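Side-chain contacts in anthranilate-CoA ligase (Stigmatella aurantiaca, PDB 4WV3), which belongs to the ANL superfamily of AMP-binding enzymes, with a large N-terminal portion and a small C-terminal domain: residues 12-15 against 16-20; 471-474 against 475-479. One frame throughout, in Å; residues are numbered along the deposited sequence.

Contact 1: 12-15 against 16-20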
loop_
_atom_site.group_PDB
_atom_site.type_symbol
_atom_site.label_atom_id
_atom_site.label_comp_id
_atom_site.label_asym_id
_atom_site.label_seq_id
_atom_site.Cartn_x
_atom_site.Cartn_y
_atom_site.Cartn_z
ATOM N N ALA A 12 12.799 -16.406 0.325
ATOM C CA ALA A 12 11.610 -15.870 -0.332
ATOM C C ALA A 12 11.700 -15.902 -1.857
ATOM O O ALA A 12 10.728 -15.597 -2.546
ATOM C CB ALA A 12 11.328 -14.455 0.157
ATOM N N VAL A 13 12.862 -16.275 -2.384
ATOM C CA VAL A 13 13.020 -16.426 -3.825
ATOM C C VAL A 13 12.216 -17.635 -4.305
ATOM O O VAL A 13 11.965 -17.798 -5.500
ATOM C CB VAL A 13 14.502 -16.576 -4.230
ATOM C CG1 VAL A 13 15.010 -17.970 -3.896
ATOM C CG2 VAL A 13 14.688 -16.275 -5.711
ATOM N N ASP A 14 11.803 -18.474 -3.359
ATOM C CA ASP A 14 10.969 -19.627 -3.666
ATOM C C ASP A 14 9.607 -19.197 -4.200
ATOM O O ASP A 14 8.960 -19.944 -4.929
ATOM C CB ASP A 14 10.794 -20.513 -2.431
ATOM C CG ASP A 14 9.972 -21.752 -2.720
ATOM O OD1 ASP A 14 10.515 -22.701 -3.324
ATOM O OD2 ASP A 14 8.783 -21.776 -2.342
ATOM N N ILE A 15 9.180 -17.992 -3.827
ATOM C CA ILE A 15 7.946 -17.405 -4.344
ATOM C C ILE A 15 7.956 -17.434 -5.870
ATOM O O ILE A 15 6.948 -17.739 -6.510
ATOM C CB ILE A 15 7.764 -15.956 -3.842
ATOM C CG1 ILE A 15 7.500 -15.944 -2.334
ATOM C CG2 ILE A 15 6.627 -15.259 -4.574
ATOM C CD1 ILE A 15 6.197 -16.604 -1.938
ATOM N N LEU A 16 9.118 -17.135 -6.440
ATOM C CA LEU A 16 9.324 -17.224 -7.878
ATOM C C LEU A 16 9.689 -18.647 -8.296
ATOM O O LEU A 16 9.171 -19.164 -9.284
ATOM C CB LEU A 16 10.431 -16.260 -8.308
ATOM C CG LEU A 16 11.121 -16.535 -9.647
ATOM C CD1 LEU A 16 10.162 -16.342 -10.816
ATOM C CD2 LEU A 16 12.357 -15.659 -9.805
ATOM N N GLU A 17 10.575 -19.276 -7.531
ATOM C CA GLU A 17 11.166 -20.551 -7.931
ATOM C C GLU A 17 10.309 -21.788 -7.655
ATOM O O GLU A 17 10.703 -22.905 -7.993
ATOM C CB GLU A 17 12.559 -20.714 -7.314
ATOM C CG GLU A 17 13.572 -19.701 -7.826
ATOM C CD GLU A 17 14.980 -19.979 -7.337
ATOM O OE1 GLU A 17 15.175 -20.971 -6.603
ATOM O OE2 GLU A 17 15.893 -19.205 -7.692
ATOM N N ARG A 18 9.140 -21.598 -7.049
ATOM C CA ARG A 18 8.210 -22.710 -6.855
ATOM C C ARG A 18 7.435 -22.963 -8.144
ATOM O O ARG A 18 6.671 -23.922 -8.245
ATOM C CB ARG A 18 7.247 -22.435 -5.695
ATOM C CG ARG A 18 6.271 -21.298 -5.952
ATOM C CD ARG A 18 5.612 -20.815 -4.667
ATOM N NE ARG A 18 4.619 -21.751 -4.146
ATOM C CZ ARG A 18 4.843 -22.606 -3.154
ATOM N NH1 ARG A 18 6.032 -22.652 -2.568
ATOM N NH2 ARG A 18 3.876 -23.418 -2.744
ATOM N N ASN A 19 7.641 -22.092 -9.126
ATOM C CA ASN A 19 6.996 -22.218 -10.428
ATOM C C ASN A 19 7.896 -22.901 -11.448
ATOM O O ASN A 19 7.431 -23.372 -12.484
ATOM C CB ASN A 19 6.580 -20.845 -10.953
ATOM C CG ASN A 19 5.564 -20.168 -10.063
ATOM O OD1 ASN A 19 4.387 -20.522 -10.072
ATOM N ND2 ASN A 19 6.012 -19.188 -9.289
ATOM N N LEU A 20 9.191 -22.938 -11.155
ATOM C CA LEU A 20 10.152 -23.578 -12.041
ATOM C C LEU A 20 10.279 -25.058 -11.694
ATOM O O LEU A 20 10.244 -25.426 -10.520
ATOM C CB LEU A 20 11.516 -22.884 -11.957
ATOM C CG LEU A 20 11.641 -21.482 -12.569
ATOM C CD1 LEU A 20 10.921 -21.405 -13.910
ATOM C CD2 LEU A 20 11.141 -20.403 -11.621
#
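Asp14 and Arg18 form an i to i+4 salt bridge at the short helix 14-17, near the N-terminus of this AMP-binding fold. Their side chains cross at an angle, and the carboxylate and guanidinium planes stand 77° apart. The pairing is therefore not a flat, two-pronged one. A single oxygen, Asp14 OD2, meets Arg18 NH1 at 2.9 Å, at the edge of the guanidinium and in its plane. The nitrogen approaches nearly along the C-O bond of OD2. The bond is bent at its hydrogen. Arg18 can reach back because its CG sits between the backbone N and the carbonyl carbon (chi1 67°) and the chain then bends at chi3. On the way the chain passes close to Asp14 O. The guanidinium has a second anchor: NE donates to Tyr233 O of helix 221-234.

One residue earlier, Val13 and Glu17, themselves a turn apart, pack apolar against polar. The two methyls of Val13 lie against the carboxylate end of Glu17, with CG2 3.7 Å from OE2. That carboxylate has its salt-bridge partner in Lys82 of helix 71-83, so Val13 packs beside an ion pair. Phe78 of the same helix touches both Val13 and Leu16. Ile15 touches helix 221-234.

The backbone gives one well-formed bond across the contact, Glu17 N to Val13 O at 2.9 Å. Arg18 N to Asp14 O is weak. Just beyond, the Asn19 amide folds back over the preceding turn and also donates to Trp232 O. Its ND2 bonds to Leu16 O at 3.2 Å, coming from above the carbonyl plane, 48° out of it.

Contact 2: 471-474 against 475-479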
loop_
_atom_site.group_PDB
_atom_site.type_symbol
_atom_site.label_atom_id
_atom_site.label_comp_id
_atom_site.label_asym_id
_atom_site.label_seq_id
_atom_site.Cartn_x
_atom_site.Cartn_y
_atom_site.Cartn_z
ATOM N N ALA A 471 -26.585 26.720 -4.158
ATOM C CA ALA A 471 -27.423 25.534 -4.034
ATOM C C ALA A 471 -26.615 24.331 -3.558
ATOM O O ALA A 471 -27.071 23.570 -2.706
ATOM C CB ALA A 471 -28.102 25.227 -5.360
ATOM N N LEU A 472 -25.417 24.169 -4.113
ATOM C CA LEU A 472 -24.563 23.026 -3.800
ATOM C C LEU A 472 -24.216 22.956 -2.316
ATOM O O LEU A 472 -24.293 21.892 -1.704
ATOM C CB LEU A 472 -23.281 23.068 -4.632
ATOM C CG LEU A 472 -22.352 21.864 -4.471
ATOM C CD1 LEU A 472 -23.008 20.608 -5.026
ATOM C CD2 LEU A 472 -21.013 22.119 -5.141
ATOM N N ILE A 473 -23.828 24.095 -1.748
ATOM C CA ILE A 473 -23.526 24.180 -0.324
ATOM C C ILE A 473 -24.750 23.787 0.491
ATOM O O ILE A 473 -24.648 23.054 1.476
ATOM C CB ILE A 473 -23.090 25.604 0.074
ATOM C CG1 ILE A 473 -21.873 26.040 -0.743
ATOM C CG2 ILE A 473 -22.788 25.674 1.563
ATOM C CD1 ILE A 473 -21.400 27.442 -0.431
ATOM N N ARG A 474 -25.909 24.270 0.062
ATOM C CA ARG A 474 -27.169 23.972 0.728
ATOM C C ARG A 474 -27.519 22.488 0.625
ATOM O O ARG A 474 -27.986 21.886 1.591
ATOM C CB ARG A 474 -28.290 24.833 0.141
ATOM C CG ARG A 474 -29.666 24.572 0.726
ATOM C CD ARG A 474 -30.658 25.626 0.263
ATOM N NE ARG A 474 -30.616 25.817 -1.184
ATOM C CZ ARG A 474 -30.583 27.004 -1.782
ATOM N NH1 ARG A 474 -30.591 28.115 -1.057
ATOM N NH2 ARG A 474 -30.544 27.082 -3.105
ATOM N N GLN A 475 -27.283 21.904 -0.547
ATOM C CA GLN A 475 -27.546 20.484 -0.767
ATOM C C GLN A 475 -26.668 19.611 0.123
ATOM O O GLN A 475 -27.152 18.681 0.768
ATOM C CB GLN A 475 -27.331 20.110 -2.235
ATOM C CG GLN A 475 -28.348 20.710 -3.191
ATOM C CD GLN A 475 -28.099 20.309 -4.632
ATOM O OE1 GLN A 475 -27.430 19.311 -4.904
ATOM N NE2 GLN A 475 -28.634 21.087 -5.565
ATOM N N ILE A 476 -25.374 19.916 0.151
ATOM C CA ILE A 476 -24.428 19.186 0.986
ATOM C C ILE A 476 -24.764 19.372 2.464
ATOM O O ILE A 476 -24.673 18.432 3.256
ATOM C CB ILE A 476 -22.976 19.635 0.715
ATOM C CG1 ILE A 476 -22.572 19.285 -0.718
ATOM C CG2 ILE A 476 -22.015 18.990 1.698
ATOM C CD1 ILE A 476 -21.144 19.654 -1.059
ATOM N N THR A 477 -25.169 20.586 2.822
ATOM C CA THR A 477 -25.558 20.895 4.193
ATOM C C THR A 477 -26.788 20.097 4.615
ATOM O O THR A 477 -26.805 19.488 5.684
ATOM C CB THR A 477 -25.846 22.399 4.370
ATOM O OG1 THR A 477 -24.675 23.153 4.034
ATOM C CG2 THR A 477 -26.245 22.704 5.806
ATOM N N ASP A 478 -27.813 20.101 3.768
ATOM C CA ASP A 478 -29.050 19.385 4.064
ATOM C C ASP A 478 -28.845 17.873 4.053
ATOM O O ASP A 478 -29.562 17.135 4.729
ATOM C CB ASP A 478 -30.153 19.777 3.078
ATOM C CG ASP A 478 -30.514 21.248 3.161
ATOM O OD1 ASP A 478 -30.195 21.882 4.191
ATOM O OD2 ASP A 478 -31.117 21.770 2.200
ATOM N N HIS A 479 -27.862 17.419 3.283
ATOM C CA HIS A 479 -27.538 16.001 3.214
ATOM C C HIS A 479 -26.891 15.528 4.513
ATOM O O HIS A 479 -27.112 14.400 4.953
ATOM C CB HIS A 479 -26.609 15.725 2.030
ATOM C CG HIS A 479 -26.149 14.305 1.939
ATOM N ND1 HIS A 479 -27.019 13.248 1.770
ATOM C CD2 HIS A 479 -24.908 13.765 1.993
ATOM C CE1 HIS A 479 -26.334 12.120 1.723
ATOM N NE2 HIS A 479 -25.051 12.405 1.857
#
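Ile473 O is gripped twice by one residue, Thr477. The hydroxyl OG1 of Thr477 donates to it at 2.6 Å, and Thr477 N donates to it at 2.9 Å. The two donors reach the oxygen from opposite faces of the carbonyl plane. OG1 stands 38° out of that plane, so it does not sit on a lone pair. The hydroxyl gets there because OG1 lies beside the backbone N, anti to the carbonyl carbon (chi1 -59°). The hydroxyl of an exposed side chain is thus tied back to its own helix. Ile473 crosses Thr477 at a slant, with its CG2 near the hydroxyl.

Arg474 and Asp478 extend alongside each other in a common direction, but their charged ends do not meet. Arg474 NE is 5.3 Å from Asp478 OD2. The contact is instead made by the aliphatic part of the arginine, with CG 3.5 Å from Asp478 OD2. Opposite charges at this spacing may still attract weakly.

Gln475 lays its chain along the preceding turn. Its CG lies close to Ala471 O, and NE2 comes alongside the methyl of Ala471. The polar end has its partner outside the helix: OE1 accepts from His436.

On the inner side, Leu472 and Ile476 pack against each other one turn apart, CG to CD1 4.2 Å. Both rest on Phe495 of strand 492-496. Leu472 also touches Leu462, and Ile476 touches Ile460, both on strand 454-462. The exposed polar side and buried apolar side make helix 470-483 amphipathic. It is the connecting helix of a beta-alpha-beta unit, strand 454-462 to strand 492-496, in the C-terminal domain of the AMP-binding family.

Both contacts are local, between side chains about one turn apart, and they lie far from each other. Their centres are 55 Å apart and their nearest atoms about 43 Å apart. They sit on opposite sides of the chain's centre, contact 1 about 23 Å from it and contact 2 about 34 Å. Contact 1 is mostly buried among helices near the N-terminus; contact 2 has one face on strands of the C-terminal domain and the other exposed. The pocket of 5'-o-[(s)-[(2-aminobenzoyl)oxy](hydroxy)phosphoryl]adenosine draws on residues between 175 and 506. Residues 12-20 fall outside that span. Both contacts read as structural packing.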